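Local coordinates for guanine nucleotide exchange protein (Legionella pneumophila, PDB 1XSZ) that probably acts as a guanine nucleotide exchange factor for ADP-ribosylation factors, pairing a Sec7 domain with a C-terminal domain that caps its active site, at residues 340-343 with 344-347; 19-22 with 23-26; 144-147 with 148-152. One frame throughout, in Å; residues are numbered along the deposited sequence.

Interaction 1. Residues 340-343 with 344-347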
loop_
_atom_site.group_PDB
_atom_site.type_symbol
_atom_site.label_atom_id
_atom_site.label_comp_id
_atom_site.label_asym_id
_atom_site.label_seq_id
_atom_site.Cartn_x
_atom_site.Cartn_y
_atom_site.Cartn_z
ATOM N N ASP A 340 13.422 -7.739 19.233
ATOM C CA ASP A 340 13.637 -8.265 20.576
ATOM C C ASP A 340 14.998 -7.846 21.126
ATOM O O ASP A 340 15.131 -7.580 22.325
ATOM C CB ASP A 340 13.525 -9.793 20.593
ATOM C CG ASP A 340 12.090 -10.283 20.493
ATOM O OD1 ASP A 340 11.142 -9.471 20.579
ATOM O OD2 ASP A 340 11.910 -11.512 20.341
ATOM N N ASN A 341 16.006 -7.794 20.262
ATOM C CA ASN A 341 17.338 -7.388 20.695
ATOM C C ASN A 341 17.319 -5.933 21.139
ATOM O O ASN A 341 17.945 -5.577 22.140
ATOM C CB ASN A 341 18.360 -7.596 19.577
ATOM C CG ASN A 341 18.650 -9.060 19.332
ATOM O OD1 ASN A 341 18.425 -9.901 20.205
ATOM N ND2 ASN A 341 19.166 -9.376 18.151
ATOM N N GLN A 342 16.601 -5.086 20.409
ATOM C CA GLN A 342 16.523 -3.685 20.798
ATOM C C GLN A 342 15.777 -3.551 22.129
ATOM O O GLN A 342 16.148 -2.732 22.969
ATOM C CB GLN A 342 15.832 -2.854 19.712
ATOM C CG GLN A 342 16.638 -2.696 18.425
ATOM C CD GLN A 342 18.035 -2.151 18.666
ATOM O OE1 GLN A 342 18.234 -1.258 19.491
ATOM N NE2 GLN A 342 19.010 -2.682 17.936
ATOM N N LYS A 343 14.728 -4.346 22.334
ATOM C CA LYS A 343 13.992 -4.288 23.598
ATOM C C LYS A 343 14.895 -4.738 24.745
ATOM O O LYS A 343 14.827 -4.194 25.851
ATOM C CB LYS A 343 12.740 -5.176 23.550
ATOM C CG LYS A 343 11.570 -4.575 22.788
ATOM C CD LYS A 343 11.049 -3.304 23.465
ATOM C CE LYS A 343 9.724 -2.867 22.858
ATOM N NZ LYS A 343 9.248 -1.572 23.434
ATOM N N LYS A 344 15.732 -5.738 24.487
ATOM C CA LYS A 344 16.645 -6.231 25.510
ATOM C C LYS A 344 17.643 -5.137 25.875
ATOM O O LYS A 344 17.973 -4.958 27.048
ATOM C CB LYS A 344 17.390 -7.474 25.018
ATOM C CG LYS A 344 16.542 -8.734 24.977
ATOM C CD LYS A 344 17.373 -9.939 24.569
ATOM C CE LYS A 344 16.554 -11.219 24.607
ATOM N NZ LYS A 344 17.376 -12.407 24.250
ATOM N N LEU A 345 18.115 -4.408 24.870
ATOM C CA LEU A 345 19.069 -3.324 25.099
ATOM C C LEU A 345 18.436 -2.285 26.017
ATOM O O LEU A 345 19.052 -1.833 26.983
ATOM C CB LEU A 345 19.458 -2.660 23.775
ATOM C CG LEU A 345 20.354 -1.421 23.882
ATOM C CD1 LEU A 345 21.660 -1.799 24.559
ATOM C CD2 LEU A 345 20.614 -0.844 22.498
ATOM N N ILE A 346 17.199 -1.903 25.716
ATOM C CA ILE A 346 16.497 -0.918 26.526
ATOM C C ILE A 346 16.352 -1.433 27.955
ATOM O O ILE A 346 16.534 -0.683 28.919
ATOM C CB ILE A 346 15.110 -0.601 25.916
ATOM C CG1 ILE A 346 15.300 0.143 24.593
ATOM C CG2 ILE A 346 14.277 0.235 26.880
ATOM C CD1 ILE A 346 14.020 0.299 23.783
ATOM N N THR A 347 16.045 -2.716 28.099
ATOM C CA THR A 347 15.901 -3.306 29.422
ATOM C C THR A 347 17.192 -3.179 30.226
ATOM O O THR A 347 17.157 -2.835 31.407
ATOM C CB THR A 347 15.500 -4.794 29.324
ATOM O OG1 THR A 347 14.174 -4.883 28.782
ATOM C CG2 THR A 347 15.526 -5.458 30.696
HETATM O O HOH W 1 19.437 -12.034 21.815
#
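Lys-344 lays the base of its side chain against the backbone carbonyl one turn earlier: CG of Lys-344 is 3.2 Å from O of Asp-340. Beyond CG the chain is extended (chi2 -176°) and leads outward from the helix, leaning back to the side of Asn-341. A water there donates to OD1 of Asn-341 at 2.9 Å and accepts from NZ of Lys-344 at 3.2 Å, but Lys-344 was modelled in two conformers, which leaves this bridge doubtful. The backbone beneath is regular α-helix, part of helix 332-351 in the C-terminal capping domain, with successive i to i+4 bonds such as Lys-344 N to Asp-340 O at 2.9 Å. Lys-343 shares the peptide link with Lys-344, but its side chain bends at chi2 (-64°) and carries its ammonium to the carbonyl of Ala-315, at the end of helix 306-315. Its own carbonyl takes the amide of Thr-347 at 3.0 Å. Gln-342 and Leu-345 lie side by side and point the same way, OE1 of Gln-342 being 3.9 Å from CD2 of Leu-345, while Gln-342 also packs on Ala-311, Lys-312 and Ala-315.

Interaction 2. Residues 19-22 with 23-26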
loop_
_atom_site.group_PDB
_atom_site.type_symbol
_atom_site.label_atom_id
_atom_site.label_comp_id
_atom_site.label_asym_id
_atom_site.label_seq_id
_atom_site.Cartn_x
_atom_site.Cartn_y
_atom_site.Cartn_z
ATOM N N ASN A 19 5.927 -18.589 -2.597
ATOM C CA ASN A 19 5.168 -18.550 -1.355
ATOM C C ASN A 19 6.044 -18.540 -0.105
ATOM O O ASN A 19 5.702 -17.897 0.890
ATOM C CB ASN A 19 4.165 -19.705 -1.306
ATOM C CG ASN A 19 3.081 -19.572 -2.366
ATOM O OD1 ASN A 19 2.832 -18.479 -2.878
ATOM N ND2 ASN A 19 2.420 -20.677 -2.685
ATOM N N ALA A 20 7.178 -19.231 -0.154
ATOM C CA ALA A 20 8.084 -19.264 0.991
ATOM C C ALA A 20 8.799 -17.922 1.124
ATOM O O ALA A 20 8.938 -17.381 2.221
ATOM C CB ALA A 20 9.097 -20.386 0.822
ATOM N N LYS A 21 9.260 -17.393 -0.004
ATOM C CA LYS A 21 9.942 -16.106 -0.041
ATOM C C LYS A 21 9.768 -15.555 -1.448
ATOM O O LYS A 21 10.467 -15.957 -2.379
ATOM C CB LYS A 21 11.430 -16.263 0.279
ATOM C CG LYS A 21 12.164 -14.932 0.379
ATOM C CD LYS A 21 13.636 -15.125 0.704
ATOM C CE LYS A 21 14.362 -13.790 0.781
ATOM N NZ LYS A 21 13.803 -12.906 1.843
ATOM N N PRO A 22 8.818 -14.627 -1.621
ATOM C CA PRO A 22 8.531 -14.012 -2.918
ATOM C C PRO A 22 9.752 -13.691 -3.773
ATOM O O PRO A 22 9.777 -14.011 -4.962
ATOM C CB PRO A 22 7.737 -12.771 -2.531
ATOM C CG PRO A 22 6.917 -13.283 -1.383
ATOM C CD PRO A 22 7.951 -14.060 -0.571
ATOM N N LYS A 23 10.765 -13.068 -3.176
ATOM C CA LYS A 23 11.969 -12.714 -3.921
ATOM C C LYS A 23 12.612 -13.914 -4.612
ATOM O O LYS A 23 13.128 -13.790 -5.724
ATOM C CB LYS A 23 12.998 -12.038 -3.009
ATOM C CG LYS A 23 14.277 -11.641 -3.745
ATOM C CD LYS A 23 15.327 -11.025 -2.825
ATOM C CE LYS A 23 14.904 -9.667 -2.294
ATOM N NZ LYS A 23 16.004 -9.048 -1.494
ATOM N N ASN A 24 12.591 -15.076 -3.966
ATOM C CA ASN A 24 13.188 -16.259 -4.573
ATOM C C ASN A 24 12.370 -16.746 -5.761
ATOM O O ASN A 24 12.928 -17.227 -6.747
ATOM C CB ASN A 24 13.343 -17.385 -3.549
ATOM C CG ASN A 24 14.405 -17.083 -2.513
ATOM O OD1 ASN A 24 15.382 -16.390 -2.796
ATOM N ND2 ASN A 24 14.229 -17.616 -1.310
ATOM N N GLY A 25 11.049 -16.619 -5.666
ATOM C CA GLY A 25 10.192 -17.037 -6.762
ATOM C C GLY A 25 10.390 -16.122 -7.960
ATOM O O GLY A 25 10.489 -16.579 -9.104
ATOM N N ILE A 26 10.449 -14.821 -7.696
ATOM C CA ILE A 26 10.651 -13.833 -8.749
ATOM C C ILE A 26 12.000 -14.081 -9.422
ATOM O O ILE A 26 12.101 -14.075 -10.650
ATOM C CB ILE A 26 10.614 -12.393 -8.172
ATOM C CG1 ILE A 26 9.208 -12.081 -7.646
ATOM C CG2 ILE A 26 11.042 -11.384 -9.232
ATOM C CD1 ILE A 26 8.125 -12.078 -8.717
#
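A chi1 of -175° and two further extended torsions send the aliphatic chain of Lys-21 past the amide of Asn-24, whose chi1 of -70° sets its CG beside its own backbone N. The motif is a helix start: Lys-21 holds the N-cap position of helix 22-35 and is also the first residue to leave helical geometry after helix 11-20, so one residue makes the turn between two helices of the Sec7 domain. Its psi of 100° marks that break. Pro-22 opens the new helix, a position that suits proline because its ring nitrogen has no hydrogen to give.

The carbonyl of Lys-21 receives two amides of the first turn. Asn-24 N donates at 2.8 Å to O of Lys-21, approaching from above the carbonyl plane, and Gly-25 N adds a weak bond to the same oxygen at 3.4 Å. The next bond is far straighter: Ile-26 N meets O of Pro-22 at 2.9 Å, nearly along the C=O axis.

Two lysine chains leave this turn. NZ of Lys-23 forms a salt bridge with Asp-329; NZ of Lys-21 lies 5.6 Å from NZ of Lys-23, so that carboxylate probably eases the proximity of the like charges. Pro-22, Lys-23 and Ile-26 all pack on Tyr-328, while Ile-26 also reaches Ile-44 and Phe-48 of helix 40-50. Between Lys-21 and Asn-24 the touch is aliphatic against amide, CD of Lys-21 standing 3.3 Å from ND2 of Asn-24.

Interaction 3. Residues 144-147 with 148-152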
loop_
_atom_site.group_PDB
_atom_site.type_symbol
_atom_site.label_atom_id
_atom_site.label_comp_id
_atom_site.label_asym_id
_atom_site.label_seq_id
_atom_site.Cartn_x
_atom_site.Cartn_y
_atom_site.Cartn_z
ATOM N N LEU A 144 -16.678 7.750 -3.116
ATOM C CA LEU A 144 -18.133 7.733 -3.178
ATOM C C LEU A 144 -18.694 6.395 -2.687
ATOM O O LEU A 144 -19.753 6.351 -2.059
ATOM C CB LEU A 144 -18.597 8.028 -4.612
ATOM C CG LEU A 144 -20.101 8.158 -4.834
ATOM C CD1 LEU A 144 -20.668 9.263 -3.947
ATOM C CD2 LEU A 144 -20.360 8.479 -6.299
ATOM N N ASN A 145 -17.987 5.307 -2.980
ATOM C CA ASN A 145 -18.420 3.987 -2.524
ATOM C C ASN A 145 -18.520 3.979 -0.989
ATOM O O ASN A 145 -19.498 3.495 -0.428
ATOM C CB ASN A 145 -17.431 2.928 -3.023
ATOM C CG ASN A 145 -17.757 1.537 -2.528
ATOM O OD1 ASN A 145 -17.047 0.984 -1.674
ATOM N ND2 ASN A 145 -18.825 0.958 -3.052
ATOM N N THR A 146 -17.512 4.523 -0.311
ATOM C CA THR A 146 -17.553 4.578 1.149
ATOM C C THR A 146 -18.647 5.542 1.605
ATOM O O THR A 146 -19.417 5.248 2.518
ATOM C CB THR A 146 -16.214 5.061 1.723
ATOM O OG1 THR A 146 -15.224 4.049 1.536
ATOM C CG2 THR A 146 -16.347 5.373 3.217
ATOM N N ASP A 147 -18.715 6.693 0.951
ATOM C CA ASP A 147 -19.699 7.699 1.308
ATOM C C ASP A 147 -21.131 7.171 1.252
ATOM O O ASP A 147 -21.929 7.414 2.161
ATOM C CB ASP A 147 -19.532 8.906 0.382
ATOM C CG ASP A 147 -20.314 10.108 0.841
ATOM O OD1 ASP A 147 -21.427 10.332 0.330
ATOM O OD2 ASP A 147 -19.803 10.831 1.723
ATOM N N LEU A 148 -21.451 6.425 0.198
ATOM C CA LEU A 148 -22.798 5.903 0.022
ATOM C C LEU A 148 -23.128 4.639 0.796
ATOM O O LEU A 148 -24.282 4.422 1.167
ATOM C CB LEU A 148 -23.064 5.651 -1.469
ATOM C CG LEU A 148 -22.966 6.875 -2.384
ATOM C CD1 LEU A 148 -23.358 6.491 -3.811
ATOM C CD2 LEU A 148 -23.883 7.977 -1.855
ATOM N N HIS A 149 -22.123 3.816 1.062
ATOM C CA HIS A 149 -22.377 2.544 1.728
ATOM C C HIS A 149 -21.963 2.383 3.185
ATOM O O HIS A 149 -22.253 1.358 3.801
ATOM C CB HIS A 149 -21.808 1.433 0.850
ATOM C CG HIS A 149 -22.404 1.420 -0.522
ATOM N ND1 HIS A 149 -23.760 1.281 -0.731
ATOM C CD2 HIS A 149 -21.850 1.600 -1.744
ATOM C CE1 HIS A 149 -24.015 1.379 -2.024
ATOM N NE2 HIS A 149 -22.874 1.572 -2.661
ATOM N N ASN A 150 -21.302 3.398 3.730
ATOM C CA ASN A 150 -20.890 3.399 5.133
ATOM C C ASN A 150 -22.132 3.814 5.933
ATOM O O ASN A 150 -22.609 4.937 5.808
ATOM C CB ASN A 150 -19.767 4.418 5.336
ATOM C CG ASN A 150 -19.249 4.454 6.763
ATOM O OD1 ASN A 150 -19.944 4.071 7.700
ATOM N ND2 ASN A 150 -18.021 4.934 6.928
ATOM N N PRO A 151 -22.665 2.901 6.761
ATOM C CA PRO A 151 -23.851 3.147 7.590
ATOM C C PRO A 151 -23.719 4.331 8.546
ATOM O O PRO A 151 -24.717 4.947 8.922
ATOM C CB PRO A 151 -24.021 1.827 8.338
ATOM C CG PRO A 151 -23.500 0.825 7.362
ATOM C CD PRO A 151 -22.242 1.496 6.874
ATOM N N SER A 152 -22.488 4.647 8.936
ATOM C CA SER A 152 -22.245 5.748 9.859
ATOM C C SER A 152 -22.480 7.123 9.248
ATOM O O SER A 152 -22.575 8.120 9.966
ATOM C CB SER A 152 -20.827 5.654 10.420
ATOM O OG SER A 152 -20.674 4.465 11.178
#
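Apolar packing joins Leu-144 to Leu-148, one turn apart on helix 131-149. Their side chains meet at a slant, with CD1 of Leu-144 3.7 Å from CG of Leu-148. A chi1 of -175° brings the branch of Leu-144 against Leu-148. CB of Leu-148 in turn stands 4.2 Å above the plane of the His-149 ring, over its centre. Helix 179-191 borders the pair of leucines, Ile-189 touching Leu-144 and Tyr-186 touching Leu-148.

Backbone hydrogen bonds carry the helix to its end. Leu-148 N reaches O of Leu-144 at 2.8 Å, and the last i to i+4 bond runs from Asn-150 N to O of Thr-146 at 2.9 Å, although Asn-150 has already left helical geometry (psi 115°).

Polar side chains complete the turn. The imidazole of His-149 crosses the side chain of Asn-145 at about a right angle, its plane 59° from the amide. NE2 of His-149 is bonded to the carbonyl of Ile-189, and OD1 of Asp-147 takes the amide of Met-159. Asn-150 forms an Asx turn, its OD1 accepting from Ser-152 N at 2.9 Å, while its CB sits 3.0 Å from O of Thr-146. Coming just beyond the last i to i+4 bond, this side-chain acceptor carries the hydrogen bonding on past the helix end.

Overall arrangement
All three contacts are local and helical, and none touches another. Interactions 2 and 3 both fall in the Sec7 domain but on opposite sides of the chain's centre, about 37 Å apart between centres: one is the junction of helices 11-20 and 22-35, the other the end of helix 131-149. Interaction 1 belongs to the last helix, in the capping domain, about 30 Å from interaction 2 and about 44 Å from interaction 3 between centres. Interactions 2 and 3 meet residues of the capping-domain family: Tyr-328 and Asp-329 at the first, Trp-288 and, by a weak hydrogen bond, Ile-284 at the second. Both probably lie between the Sec7 domain and the cap over its active site.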